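Long-range contacts in hypothetical protein TTHA1254 (Thermus thermophilus, PDB 2D4P), which is of unknown function but belongs to the GNAT acetyltransferase family and may transfer acyl groups other than amino-acyl groups: residues 78-83 with 108-113; 48-53 with 66-71; 1-6 with 38-43; 58-63 with 91-96; 11-16 with 44-49. One frame throughout, in Å; residues are numbered along the deposited sequence.

Interaction 1: residues 78-83 with 108-113; sequences GLLRAV and EALKAE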
# COMPACT_ATOMS: atom_id res chain seq x y z
N GLY A 78 -9.75 0.59 -3.65
CA GLY A 78 -10.19 -0.30 -2.60
C GLY A 78 -9.06 -0.64 -1.65
O GLY A 78 -9.28 -0.77 -0.44
N LEU A 79 -7.85 -0.79 -2.19
CA LEU A 79 -6.67 -1.00 -1.35
C LEU A 79 -6.44 0.22 -0.43
O LEU A 79 -6.18 0.09 0.77
CB LEU A 79 -5.44 -1.28 -2.19
CG LEU A 79 -5.41 -2.64 -2.90
CD1 LEU A 79 -4.41 -2.66 -3.99
CD2 LEU A 79 -5.19 -3.78 -1.91
N LEU A 80 -6.54 1.42 -0.99
CA LEU A 80 -6.37 2.62 -0.19
C LEU A 80 -7.42 2.69 0.90
O LEU A 80 -7.12 3.04 2.02
CB LEU A 80 -6.42 3.88 -1.05
CG LEU A 80 -5.25 4.04 -2.01
CD1 LEU A 80 -5.59 5.14 -2.99
CD2 LEU A 80 -3.93 4.31 -1.23
N ARG A 81 -8.65 2.34 0.56
CA ARG A 81 -9.74 2.36 1.53
C ARG A 81 -9.46 1.37 2.66
O ARG A 81 -9.73 1.64 3.85
CB ARG A 81 -11.08 2.04 0.85
CG ARG A 81 -11.68 3.21 0.10
CD ARG A 81 -13.16 3.07 -0.23
NE ARG A 81 -13.48 1.75 -0.75
CZ ARG A 81 -13.44 1.41 -2.04
NH1 ARG A 81 -13.12 2.30 -2.98
NH2 ARG A 81 -13.74 0.14 -2.38
N ALA A 82 -8.92 0.21 2.30
CA ALA A 82 -8.67 -0.82 3.30
C ALA A 82 -7.54 -0.34 4.22
O ALA A 82 -7.60 -0.49 5.43
CB ALA A 82 -8.30 -2.15 2.62
N VAL A 83 -6.52 0.27 3.63
CA VAL A 83 -5.43 0.81 4.44
C VAL A 83 -5.95 1.91 5.39
O VAL A 83 -5.64 1.89 6.59
CB VAL A 83 -4.27 1.34 3.58
CG1 VAL A 83 -3.27 2.07 4.47
CG2 VAL A 83 -3.59 0.18 2.79
N GLU A 108 -5.26 9.13 -9.73
CA GLU A 108 -6.70 9.17 -9.76
C GLU A 108 -7.31 8.54 -8.50
O GLU A 108 -8.23 9.09 -7.92
CB GLU A 108 -7.26 8.46 -11.01
CG GLU A 108 -8.79 8.38 -11.00
CD GLU A 108 -9.38 7.87 -12.31
OE1 GLU A 108 -8.68 7.94 -13.36
OE2 GLU A 108 -10.55 7.41 -12.26
N ALA A 109 -6.79 7.38 -8.10
CA ALA A 109 -7.33 6.66 -6.93
C ALA A 109 -7.11 7.45 -5.62
O ALA A 109 -7.99 7.53 -4.76
CB ALA A 109 -6.69 5.28 -6.84
N LEU A 110 -5.91 8.04 -5.50
CA LEU A 110 -5.57 8.86 -4.34
C LEU A 110 -6.52 10.04 -4.18
O LEU A 110 -7.01 10.32 -3.10
CB LEU A 110 -4.13 9.35 -4.45
CG LEU A 110 -3.07 8.29 -4.16
CD1 LEU A 110 -1.68 8.68 -4.67
CD2 LEU A 110 -3.00 7.96 -2.67
N LYS A 111 -6.77 10.76 -5.27
CA LYS A 111 -7.70 11.88 -5.21
C LYS A 111 -9.11 11.41 -4.84
O LYS A 111 -9.79 12.04 -4.02
CB LYS A 111 -7.68 12.63 -6.55
CG LYS A 111 -8.54 13.87 -6.57
CD LYS A 111 -8.19 14.80 -7.71
CE LYS A 111 -9.20 15.94 -7.82
NZ LYS A 111 -9.05 16.65 -9.15
N ALA A 112 -9.53 10.28 -5.40
CA ALA A 112 -10.86 9.76 -5.14
C ALA A 112 -11.03 9.33 -3.69
O ALA A 112 -12.13 9.36 -3.16
CB ALA A 112 -11.22 8.60 -6.09
N GLU A 113 -9.96 8.91 -3.04
CA GLU A 113 -10.03 8.48 -1.66
C GLU A 113 -9.50 9.51 -0.66
O GLU A 113 -9.13 9.15 0.48
CB GLU A 113 -9.31 7.13 -1.50
CG GLU A 113 -9.90 5.98 -2.31
CD GLU A 113 -11.39 5.78 -2.09
OE1 GLU A 113 -11.90 6.07 -0.99
OE2 GLU A 113 -12.09 5.33 -3.01
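Leu80 inserts its forked end between Ala109 and Leu110, and this is the tight, buried half of the contact between helix 73-89 and helix 104-112. Leu80 CD1 lies 3.8 Å from the carbonyl C of Ala109 and 4.0 Å from Ala109 CB; the single methyl of Ala109 lets Leu80 come right up to the neighbouring backbone. The CB of Leu110 points away from helix 73-89, yet its CD2 swings back to 3.8 Å from Leu80 CD1, the two leucines crossing at about a right angle. Toward solvent the packing gives way to charge. Arg81, bent at chi3 (-45°), lays its CG and CD along the carboxylate of Glu113, with Arg81 CG 3.1 Å from Glu113 OE1. Beyond the bend, Arg81 NH1 reaches Glu113 OE2 at 3.2 Å in a salt bridge with an N-H...O angle of 156°. OE2 sits in the guanidinium plane but is itself approached from above the carboxylate, the two planes being 65° apart. The same oxygen has a stronger partner in Arg77 NE, and this pair of arginines would be expected to favour the ionised carboxylate. Gly78 CA lies over one face of the Arg81 guanidinium. Leu80 also reaches Ile68 of strand 61-70, placing the contact in the helix pair that follows the fourth and fifth strands of a GNAT fold.

Interaction 2: residues 48-53 with 66-71; sequences GFALAQ and TRIEGR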
# COMPACT_ATOMS: atom_id res chain seq x y z
N GLY A 48 -4.30 -6.54 -7.07
CA GLY A 48 -3.43 -5.54 -6.50
C GLY A 48 -3.01 -5.89 -5.10
O GLY A 48 -3.53 -6.85 -4.49
N PHE A 49 -2.08 -5.12 -4.56
CA PHE A 49 -1.74 -5.25 -3.15
C PHE A 49 -1.19 -3.95 -2.62
O PHE A 49 -0.72 -3.11 -3.38
CB PHE A 49 -0.74 -6.41 -2.93
CG PHE A 49 0.65 -6.18 -3.52
CD1 PHE A 49 1.61 -5.45 -2.84
CD2 PHE A 49 0.99 -6.76 -4.73
CE1 PHE A 49 2.86 -5.25 -3.38
CE2 PHE A 49 2.25 -6.56 -5.28
CZ PHE A 49 3.18 -5.82 -4.60
N ALA A 50 -1.26 -3.78 -1.30
CA ALA A 50 -0.68 -2.63 -0.63
C ALA A 50 0.15 -3.14 0.55
O ALA A 50 -0.34 -3.92 1.35
CB ALA A 50 -1.76 -1.68 -0.13
N LEU A 51 1.41 -2.71 0.60
CA LEU A 51 2.30 -2.98 1.73
C LEU A 51 2.40 -1.70 2.51
O LEU A 51 2.86 -0.71 1.99
CB LEU A 51 3.69 -3.38 1.24
CG LEU A 51 3.70 -4.52 0.24
CD1 LEU A 51 5.15 -4.86 -0.04
CD2 LEU A 51 2.90 -5.74 0.69
N ALA A 52 1.90 -1.73 3.73
CA ALA A 52 1.83 -0.55 4.59
C ALA A 52 2.17 -0.90 6.03
O ALA A 52 2.03 -2.04 6.47
CB ALA A 52 0.46 0.11 4.50
N GLN A 53 2.62 0.10 6.78
CA GLN A 53 3.09 -0.11 8.15
C GLN A 53 3.01 1.15 8.96
O GLN A 53 3.06 2.27 8.43
CB GLN A 53 4.55 -0.62 8.15
CG GLN A 53 5.55 0.40 7.64
CD GLN A 53 6.96 -0.19 7.54
OE1 GLN A 53 7.54 -0.56 8.56
NE2 GLN A 53 7.46 -0.33 6.32
N THR A 66 4.28 1.75 1.80
CA THR A 66 5.56 1.50 1.26
C THR A 66 5.49 1.15 -0.20
O THR A 66 6.36 1.52 -1.01
CB THR A 66 6.18 0.32 2.13
OG1 THR A 66 6.16 0.74 3.52
CG2 THR A 66 7.55 0.12 1.78
N ARG A 67 4.45 0.39 -0.55
CA ARG A 67 4.23 -0.04 -1.91
C ARG A 67 2.77 -0.29 -2.19
O ARG A 67 2.09 -0.93 -1.38
CB ARG A 67 5.01 -1.33 -2.18
CG ARG A 67 4.97 -1.71 -3.63
CD ARG A 67 5.97 -2.75 -3.98
NE ARG A 67 5.92 -3.05 -5.41
CZ ARG A 67 6.55 -4.08 -5.93
NH1 ARG A 67 7.26 -4.88 -5.14
NH2 ARG A 67 6.45 -4.33 -7.24
N ILE A 68 2.33 0.13 -3.36
CA ILE A 68 0.98 -0.23 -3.81
C ILE A 68 1.06 -0.57 -5.30
O ILE A 68 1.75 0.11 -6.07
CB ILE A 68 -0.05 0.88 -3.48
CG1 ILE A 68 -1.47 0.36 -3.77
CG2 ILE A 68 0.21 2.18 -4.25
CD1 ILE A 68 -2.59 1.34 -3.34
N GLU A 69 0.40 -1.65 -5.66
CA GLU A 69 0.30 -2.11 -7.02
C GLU A 69 -1.15 -2.42 -7.30
O GLU A 69 -1.86 -2.91 -6.42
CB GLU A 69 1.18 -3.35 -7.26
CG GLU A 69 2.66 -3.17 -6.94
CD GLU A 69 3.38 -2.13 -7.82
OE1 GLU A 69 2.86 -1.75 -8.87
OE2 GLU A 69 4.49 -1.72 -7.43
N GLY A 70 -1.58 -2.16 -8.53
CA GLY A 70 -2.95 -2.46 -8.91
C GLY A 70 -3.23 -2.37 -10.40
O GLY A 70 -2.67 -1.53 -11.10
N ARG A 71 -4.12 -3.24 -10.85
CA ARG A 71 -4.42 -3.40 -12.26
C ARG A 71 -5.51 -2.47 -12.77
O ARG A 71 -5.79 -2.42 -14.00
CB ARG A 71 -4.83 -4.84 -12.50
CG ARG A 71 -3.66 -5.78 -12.52
CD ARG A 71 -3.85 -6.92 -13.49
NE ARG A 71 -3.62 -8.20 -12.84
CZ ARG A 71 -4.05 -9.37 -13.29
NH1 ARG A 71 -4.74 -9.45 -14.43
NH2 ARG A 71 -3.76 -10.47 -12.59
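Segments 48-53 and 66-70 of the beta hairpin of strands 45-56 and 61-70 run antiparallel (173° between their directions), and a classic beta bulge sits where Thr66 and Arg67 both face Leu51. Leu51 O takes Arg67 N at 3.2 Å and also a weak bond from Thr66 N. Beyond the bulge Glu69 N meets Phe49 O at 2.9 Å, and Leu51 N meets Arg67 O at 2.7 Å. Phe49, Leu51, Arg67 and Glu69 share one face of the sheet. Phe49 CG takes the crowded position between backbone N and carbonyl carbon (chi1 68°), which turns the ring over strand 61-70. Glu69 CB then lies over one ring face, a CH-pi contact 4.2 Å from the centroid of Phe49, while Phe49 CZ stands over the centre of the Arg67 guanidinium. Arg67 NE donates in its own plane to the anti lone pair of Glu69 OE2 at 2.8 Å; its NH1 and NH2 go on to the carbonyl oxygens of Arg21 and Ala18. At the far end Gln53 NE2 bonds Thr66 OG1 at 3.3 Å, in the amide plane. On the other face Ala50 CB touches Ile68 CG1 beneath helix 73-89. Arg67 is thus fixed by a carboxylate, two carbonyls and the Phe49 ring, whose plane lies 74° from that of the guanidinium, which should hold its guanidinium against rotation.

Interaction 3: residues 1-6 with 38-43; sequences MRFRPF and FLAEEG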
# COMPACT_ATOMS: atom_id res chain seq x y z
N MET A 1 -14.94 -7.63 -6.84
CA MET A 1 -13.61 -7.37 -6.22
C MET A 1 -13.64 -7.28 -4.71
O MET A 1 -14.52 -6.66 -4.14
CB MET A 1 -12.97 -6.10 -6.76
CG MET A 1 -11.48 -6.18 -6.51
SD MET A 1 -10.53 -4.97 -7.25
CE MET A 1 -10.97 -5.09 -8.96
N ARG A 2 -12.66 -7.92 -4.08
CA ARG A 2 -12.58 -7.95 -2.62
C ARG A 2 -11.16 -7.65 -2.14
O ARG A 2 -10.20 -7.83 -2.88
CB ARG A 2 -13.03 -9.31 -2.05
CG ARG A 2 -14.48 -9.65 -2.29
CD ARG A 2 -15.48 -8.73 -1.59
NE ARG A 2 -16.86 -9.16 -1.89
CZ ARG A 2 -17.55 -8.80 -2.98
NH1 ARG A 2 -17.04 -8.00 -3.91
NH2 ARG A 2 -18.78 -9.26 -3.15
N PHE A 3 -11.08 -7.22 -0.88
CA PHE A 3 -9.85 -6.77 -0.26
C PHE A 3 -9.65 -7.47 1.08
O PHE A 3 -10.53 -7.43 1.95
CB PHE A 3 -9.90 -5.24 -0.11
CG PHE A 3 -10.25 -4.56 -1.39
CD1 PHE A 3 -9.26 -4.19 -2.29
CD2 PHE A 3 -11.58 -4.34 -1.74
CE1 PHE A 3 -9.59 -3.59 -3.50
CE2 PHE A 3 -11.93 -3.78 -2.94
CZ PHE A 3 -10.93 -3.41 -3.84
N ARG A 4 -8.52 -8.15 1.23
CA ARG A 4 -8.29 -8.98 2.40
C ARG A 4 -6.82 -9.00 2.81
O ARG A 4 -5.94 -8.68 2.01
CB ARG A 4 -8.76 -10.42 2.15
CG ARG A 4 -8.06 -11.13 0.97
CD ARG A 4 -8.46 -12.61 0.88
NE ARG A 4 -7.81 -13.33 -0.21
CZ ARG A 4 -6.58 -13.85 -0.18
NH1 ARG A 4 -5.82 -13.74 0.90
NH2 ARG A 4 -6.13 -14.52 -1.23
N PRO A 5 -6.58 -9.41 4.06
CA PRO A 5 -5.21 -9.68 4.50
C PRO A 5 -4.70 -10.82 3.66
O PRO A 5 -5.48 -11.69 3.21
CB PRO A 5 -5.37 -10.16 5.94
CG PRO A 5 -6.66 -9.56 6.36
CD PRO A 5 -7.55 -9.68 5.12
N PHE A 6 -3.40 -10.82 3.44
CA PHE A 6 -2.75 -11.92 2.76
C PHE A 6 -1.97 -12.76 3.78
O PHE A 6 -1.64 -12.31 4.90
CB PHE A 6 -1.85 -11.47 1.57
CG PHE A 6 -0.90 -10.35 1.91
CD1 PHE A 6 0.23 -10.60 2.66
CD2 PHE A 6 -1.17 -9.04 1.52
CE1 PHE A 6 1.10 -9.57 2.98
CE2 PHE A 6 -0.30 -8.01 1.82
CZ PHE A 6 0.83 -8.27 2.58
N PHE A 38 -2.80 -5.31 2.49
CA PHE A 38 -3.93 -5.98 1.87
C PHE A 38 -3.65 -6.48 0.47
O PHE A 38 -2.78 -5.98 -0.22
CB PHE A 38 -5.14 -5.02 1.86
CG PHE A 38 -5.56 -4.62 3.21
CD1 PHE A 38 -5.02 -3.51 3.81
CD2 PHE A 38 -6.43 -5.44 3.93
CE1 PHE A 38 -5.34 -3.19 5.08
CE2 PHE A 38 -6.80 -5.11 5.24
CZ PHE A 38 -6.27 -3.97 5.80
N LEU A 39 -4.44 -7.48 0.07
CA LEU A 39 -4.51 -8.01 -1.28
C LEU A 39 -5.89 -7.72 -1.84
O LEU A 39 -6.89 -7.85 -1.12
CB LEU A 39 -4.28 -9.52 -1.24
CG LEU A 39 -4.37 -10.36 -2.52
CD1 LEU A 39 -3.20 -10.04 -3.47
CD2 LEU A 39 -4.36 -11.84 -2.18
N ALA A 40 -5.93 -7.30 -3.11
CA ALA A 40 -7.15 -7.14 -3.89
C ALA A 40 -7.27 -8.31 -4.86
O ALA A 40 -6.28 -8.70 -5.47
CB ALA A 40 -7.10 -5.86 -4.68
N GLU A 41 -8.48 -8.83 -5.00
CA GLU A 41 -8.76 -10.00 -5.85
C GLU A 41 -10.09 -9.79 -6.54
O GLU A 41 -11.01 -9.37 -5.89
CB GLU A 41 -9.03 -11.20 -4.96
CG GLU A 41 -7.82 -11.91 -4.49
CD GLU A 41 -8.18 -13.09 -3.62
OE1 GLU A 41 -9.27 -13.19 -2.95
OE2 GLU A 41 -7.32 -13.95 -3.58
N GLU A 42 -10.20 -10.18 -7.81
CA GLU A 42 -11.49 -10.25 -8.53
C GLU A 42 -11.72 -11.71 -8.83
O GLU A 42 -11.07 -12.30 -9.71
CB GLU A 42 -11.42 -9.46 -9.85
CG GLU A 42 -12.75 -9.35 -10.59
CD GLU A 42 -13.66 -8.32 -9.94
OE1 GLU A 42 -13.55 -7.12 -10.27
OE2 GLU A 42 -14.46 -8.73 -9.10
N GLY A 43 -12.62 -12.32 -8.07
CA GLY A 43 -12.72 -13.76 -8.04
C GLY A 43 -11.43 -14.19 -7.39
O GLY A 43 -11.14 -13.77 -6.27
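The N-terminal strand 2-4 is the edge strand of the sheet and pairs antiparallel with strand 38-42, from Arg2 opposite Glu41 to Arg4 opposite Leu39. Four backbone bonds join them, among them Leu39 N to Arg4 O at 2.7 Å. Arg4 CG sits between its backbone N and carbonyl carbon (chi1 60°), which leans the chain over the neighbouring strand. There Arg4 NE bonds Glu41 OE1 at 3.1 Å and Arg4 NH2 bonds Glu41 OE2 at 2.7 Å, a side-on, two-nitrogen grip from above the carboxylate plane. Leu39 CD2 lies over one guanidinium face, and NH1 turns to Pro5 O and to Asp10. Replacing Arg4 with a methionine would probably leave the buried Glu41 carboxylate without its main counter-charge and Asp10 without this partner. On the opposite face of the sheet Phe3 CE1 touches Ala40 CB at 3.6 Å. At the chain start Met1 N closes a salt bridge with Glu42 OE2 at 2.6 Å, on the syn side but tilted out of the carboxylate plane.

Interaction 4: residues 58-63 with 91-96; sequences GEATTV and GVYEVA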
# COMPACT_ATOMS: atom_id res chain seq x y z
N GLY A 58 6.65 9.94 17.50
CA GLY A 58 6.99 10.51 18.78
C GLY A 58 5.79 10.85 19.66
O GLY A 58 5.94 11.16 20.84
N GLU A 59 4.59 10.81 19.08
CA GLU A 59 3.36 10.97 19.86
C GLU A 59 2.25 10.36 19.03
O GLU A 59 1.62 9.36 19.41
CB GLU A 59 3.08 12.45 20.18
CG GLU A 59 1.82 12.69 21.02
CD GLU A 59 1.60 14.17 21.29
OE1 GLU A 59 1.17 14.90 20.38
OE2 GLU A 59 1.91 14.62 22.40
N ALA A 60 2.05 10.93 17.85
CA ALA A 60 1.13 10.36 16.88
C ALA A 60 1.85 9.29 16.07
O ALA A 60 3.08 9.15 16.13
CB ALA A 60 0.63 11.45 15.98
N THR A 61 1.06 8.54 15.32
CA THR A 61 1.53 7.52 14.39
C THR A 61 1.07 7.84 12.98
O THR A 61 -0.01 8.40 12.78
CB THR A 61 1.02 6.17 14.85
OG1 THR A 61 1.58 5.88 16.15
CG2 THR A 61 1.42 5.00 13.93
N THR A 62 1.92 7.54 12.00
CA THR A 62 1.55 7.59 10.61
C THR A 62 1.59 6.18 10.04
O THR A 62 2.48 5.40 10.40
CB THR A 62 2.58 8.45 9.82
OG1 THR A 62 2.50 9.82 10.26
CG2 THR A 62 2.25 8.47 8.35
N VAL A 63 0.63 5.85 9.16
CA VAL A 63 0.74 4.65 8.37
C VAL A 63 1.32 5.03 7.01
O VAL A 63 0.75 5.84 6.30
CB VAL A 63 -0.62 3.91 8.26
CG1 VAL A 63 -0.57 2.91 7.07
CG2 VAL A 63 -0.89 3.18 9.56
N GLY A 91 -6.32 4.13 15.48
CA GLY A 91 -6.14 5.50 15.96
C GLY A 91 -4.97 6.24 15.37
O GLY A 91 -4.38 7.13 15.99
N VAL A 92 -4.62 5.87 14.15
CA VAL A 92 -3.48 6.46 13.43
C VAL A 92 -3.92 7.85 12.90
O VAL A 92 -5.02 8.00 12.41
CB VAL A 92 -3.09 5.50 12.29
CG1 VAL A 92 -2.30 6.21 11.19
CG2 VAL A 92 -2.31 4.29 12.85
N TYR A 93 -3.02 8.83 13.01
CA TYR A 93 -3.30 10.23 12.66
C TYR A 93 -3.37 10.50 11.17
O TYR A 93 -4.22 11.28 10.74
CB TYR A 93 -2.24 11.11 13.30
CG TYR A 93 -2.49 12.58 13.07
CD1 TYR A 93 -3.38 13.28 13.86
CD2 TYR A 93 -1.85 13.25 12.03
CE1 TYR A 93 -3.62 14.64 13.64
CE2 TYR A 93 -2.06 14.61 11.81
CZ TYR A 93 -2.96 15.29 12.60
OH TYR A 93 -3.20 16.66 12.39
N GLU A 94 -2.49 9.89 10.39
CA GLU A 94 -2.49 10.10 8.94
C GLU A 94 -1.92 8.93 8.20
O GLU A 94 -1.24 8.09 8.77
CB GLU A 94 -1.72 11.34 8.56
CG GLU A 94 -0.23 11.34 8.87
CD GLU A 94 0.44 12.62 8.41
OE1 GLU A 94 -0.10 13.70 8.71
OE2 GLU A 94 1.46 12.56 7.68
N VAL A 95 -2.22 8.88 6.91
CA VAL A 95 -1.70 7.88 6.01
C VAL A 95 -0.95 8.63 4.91
O VAL A 95 -1.42 9.64 4.37
CB VAL A 95 -2.84 7.05 5.38
CG1 VAL A 95 -2.31 6.04 4.40
CG2 VAL A 95 -3.75 6.37 6.48
N ALA A 96 0.23 8.14 4.59
CA ALA A 96 1.10 8.78 3.60
C ALA A 96 1.65 7.78 2.61
O ALA A 96 1.79 6.59 2.92
CB ALA A 96 2.27 9.50 4.32
O HOH W 1 -1.80 8.67 15.91
O HOH W 2 4.08 11.30 8.78
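Val92 and Val63 meet methyl to methyl, Val92 CG1 lying 3.7 Å from Val63 CG2, the two side chains crossing at about a right angle. Val92 CG2 also reaches Thr61 CG2, at 3.9 Å. A chi1 of 159° sends Val92 CG1 away from its own backbone nitrogen and close to Val63 N as well. Next to this patch, Ala60 CB rests on Tyr93 CB. Backbone bonds fasten the strands: Val63 N to Glu94 O at 2.9 Å, and Ala96 N to Val63 O at 2.9 Å. One step back, Tyr93 N bonds Thr61 O with a bent angle of 144°. These are the parallel strands of the beta-alpha-beta crossover 61-70, 73-89, 94-97, whose short segments here run 41° apart. Helix 73-89 lies over the valine side of the sheet, Val83 touching both Val63 and Val95. On the opposite face Thr62 OG1 packs against Glu94 CG at 3.4 Å, and a water bridges Thr62 OG1 to Glu94 OE2, donating to the carboxylate. A second water takes the N-H of Thr61 and donates to Gly91 O. Gly91 itself, at positive phi, ends helix 73-89 in a Schellman motif and turns the chain toward strand 94-97.

Interaction 5: residues 11-16 with 44-49; sequences LDRLNR and EEPMGF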
# COMPACT_ATOMS: atom_id res chain seq x y z
N LEU A 11 1.89 -15.80 -1.58
CA LEU A 11 3.15 -15.30 -2.12
C LEU A 11 3.16 -15.21 -3.68
O LEU A 11 3.48 -14.16 -4.24
CB LEU A 11 4.31 -16.14 -1.56
CG LEU A 11 5.72 -15.70 -1.97
CD1 LEU A 11 6.02 -14.30 -1.51
CD2 LEU A 11 6.72 -16.71 -1.42
N ASP A 12 2.76 -16.28 -4.37
CA ASP A 12 2.65 -16.26 -5.84
C ASP A 12 1.71 -15.21 -6.41
O ASP A 12 2.03 -14.58 -7.41
CB ASP A 12 2.24 -17.65 -6.35
CG ASP A 12 3.34 -18.66 -6.18
OD1 ASP A 12 4.47 -18.24 -5.90
OD2 ASP A 12 3.16 -19.90 -6.33
N ARG A 13 0.55 -15.05 -5.79
CA ARG A 13 -0.42 -14.04 -6.18
C ARG A 13 0.18 -12.65 -6.08
O ARG A 13 0.00 -11.83 -6.98
CB ARG A 13 -1.65 -14.08 -5.26
CG ARG A 13 -2.57 -15.25 -5.45
CD ARG A 13 -3.74 -15.14 -4.50
NE ARG A 13 -4.78 -16.15 -4.71
CZ ARG A 13 -4.79 -17.34 -4.16
NH1 ARG A 13 -3.78 -17.74 -3.38
NH2 ARG A 13 -5.80 -18.17 -4.42
N LEU A 14 0.87 -12.36 -4.97
CA LEU A 14 1.52 -11.06 -4.82
C LEU A 14 2.54 -10.85 -5.94
O LEU A 14 2.58 -9.79 -6.54
CB LEU A 14 2.22 -10.93 -3.47
CG LEU A 14 1.30 -10.84 -2.24
CD1 LEU A 14 2.18 -10.55 -1.00
CD2 LEU A 14 0.30 -9.76 -2.40
N ASN A 15 3.33 -11.87 -6.22
CA ASN A 15 4.41 -11.73 -7.17
C ASN A 15 3.89 -11.67 -8.59
O ASN A 15 4.50 -11.07 -9.46
CB ASN A 15 5.43 -12.83 -6.93
CG ASN A 15 6.37 -12.48 -5.81
OD1 ASN A 15 7.17 -11.57 -5.95
ND2 ASN A 15 6.24 -13.15 -4.67
N ARG A 16 2.70 -12.23 -8.83
CA ARG A 16 2.05 -12.04 -10.12
C ARG A 16 1.74 -10.55 -10.37
O ARG A 16 1.65 -10.12 -11.53
CB ARG A 16 0.76 -12.87 -10.23
CG ARG A 16 0.98 -14.26 -10.78
CD ARG A 16 -0.26 -15.14 -10.66
NE ARG A 16 -1.30 -14.68 -11.57
CZ ARG A 16 -2.59 -15.05 -11.53
NH1 ARG A 16 -3.02 -15.89 -10.59
NH2 ARG A 16 -3.44 -14.55 -12.44
N GLU A 44 -10.64 -15.01 -8.08
CA GLU A 44 -9.32 -15.38 -7.59
C GLU A 44 -8.21 -14.92 -8.54
O GLU A 44 -7.08 -15.36 -8.45
CB GLU A 44 -9.25 -16.90 -7.28
CG GLU A 44 -9.33 -17.21 -5.76
CD GLU A 44 -9.90 -18.60 -5.44
OE1 GLU A 44 -9.82 -19.05 -4.26
OE2 GLU A 44 -10.46 -19.24 -6.37
N GLU A 45 -8.55 -14.01 -9.45
CA GLU A 45 -7.57 -13.24 -10.20
C GLU A 45 -7.00 -12.21 -9.21
O GLU A 45 -7.76 -11.43 -8.65
CB GLU A 45 -8.26 -12.54 -11.37
CG GLU A 45 -7.34 -11.82 -12.35
CD GLU A 45 -6.51 -12.78 -13.19
OE1 GLU A 45 -6.82 -13.99 -13.22
OE2 GLU A 45 -5.55 -12.32 -13.83
N PRO A 46 -5.70 -12.23 -8.94
CA PRO A 46 -5.12 -11.16 -8.13
C PRO A 46 -5.23 -9.83 -8.88
O PRO A 46 -5.04 -9.78 -10.09
CB PRO A 46 -3.65 -11.57 -7.96
CG PRO A 46 -3.55 -12.96 -8.43
CD PRO A 46 -4.71 -13.25 -9.31
N MET A 47 -5.53 -8.75 -8.17
CA MET A 47 -5.74 -7.47 -8.82
C MET A 47 -4.90 -6.33 -8.23
O MET A 47 -4.81 -5.27 -8.84
CB MET A 47 -7.22 -7.09 -8.78
CG MET A 47 -8.11 -7.91 -9.75
SD MET A 47 -7.65 -7.67 -11.47
CE MET A 47 -8.30 -6.02 -11.78
N GLY A 48 -4.30 -6.54 -7.07
CA GLY A 48 -3.43 -5.54 -6.50
C GLY A 48 -3.01 -5.89 -5.10
O GLY A 48 -3.53 -6.85 -4.49
N PHE A 49 -2.08 -5.12 -4.56
CA PHE A 49 -1.74 -5.25 -3.15
C PHE A 49 -1.19 -3.95 -2.62
O PHE A 49 -0.72 -3.11 -3.38
CB PHE A 49 -0.74 -6.41 -2.93
CG PHE A 49 0.65 -6.18 -3.52
CD1 PHE A 49 1.61 -5.45 -2.84
CD2 PHE A 49 0.99 -6.76 -4.73
CE1 PHE A 49 2.86 -5.25 -3.38
CE2 PHE A 49 2.25 -6.56 -5.28
CZ PHE A 49 3.18 -5.82 -4.60
O HOH W 3 -6.43 -14.24 -6.15
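Pro46 is the apolar wedge of this contact, its ring fitting between Arg13 and Arg16 one helical turn apart. Pro46 CG lies 3.9 Å from Arg13 CB, and Pro46 CB lies 3.8 Å from Arg13 O. Deeper in, Leu14 CD2 presses on Phe49 CB at 3.5 Å, while Phe49 CE2 comes obliquely against Leu14 O. Helix 11-16 here crosses the 45-49 start of strand 45-56 at 70°; its contacts fall before (Pro46) and after (Phe49) the classic beta bulge at Met47 and Gly48 opposite Ala40. The charged contacts lie outward. Arg16, bent at chi3 (70°), lays one guanidinium face over Pro46 CD, 3.4 Å from Arg16 NH1, and sends NH2 to Glu45 OE2 in a salt bridge of 3.4 Å, with carboxylate and guanidinium planes 77° apart. A glycine replacing Pro46 would probably open a gap under both arginines and leave the Arg16 guanidinium freer to turn. The stronger partner of Glu45 is Arg71. Arg13 NH2 stands farther from Glu44 OE1, at 4.1 Å. A water links Arg13 to the backbone of Glu44: it accepts from Arg13 NE at 2.9 Å and donates weakly to Glu44 O.

In the fold
From the N terminus, interaction 3 opens on the edge strand and interaction 5 on helix 11-16. Interaction 3 closes its loop at 38-43 and interaction 5 at 44-49, so the two cross. Interaction 2 starts where interaction 5 ends, sharing Gly48 and Phe49, and Arg71 reaches back to Glu45. Interaction 4 opens at 58-63, inside the hairpin that interaction 2 closes at 66-71, and these cross as well. Interaction 1 opens on helix 73-89, before interaction 4 closes at 91-96, and itself closes at 108-113, so it crosses interaction 4. None nests. Interactions 2, 3 and 4 build the sheet; interaction 5 ties a helix to it, and interaction 1 joins two helices.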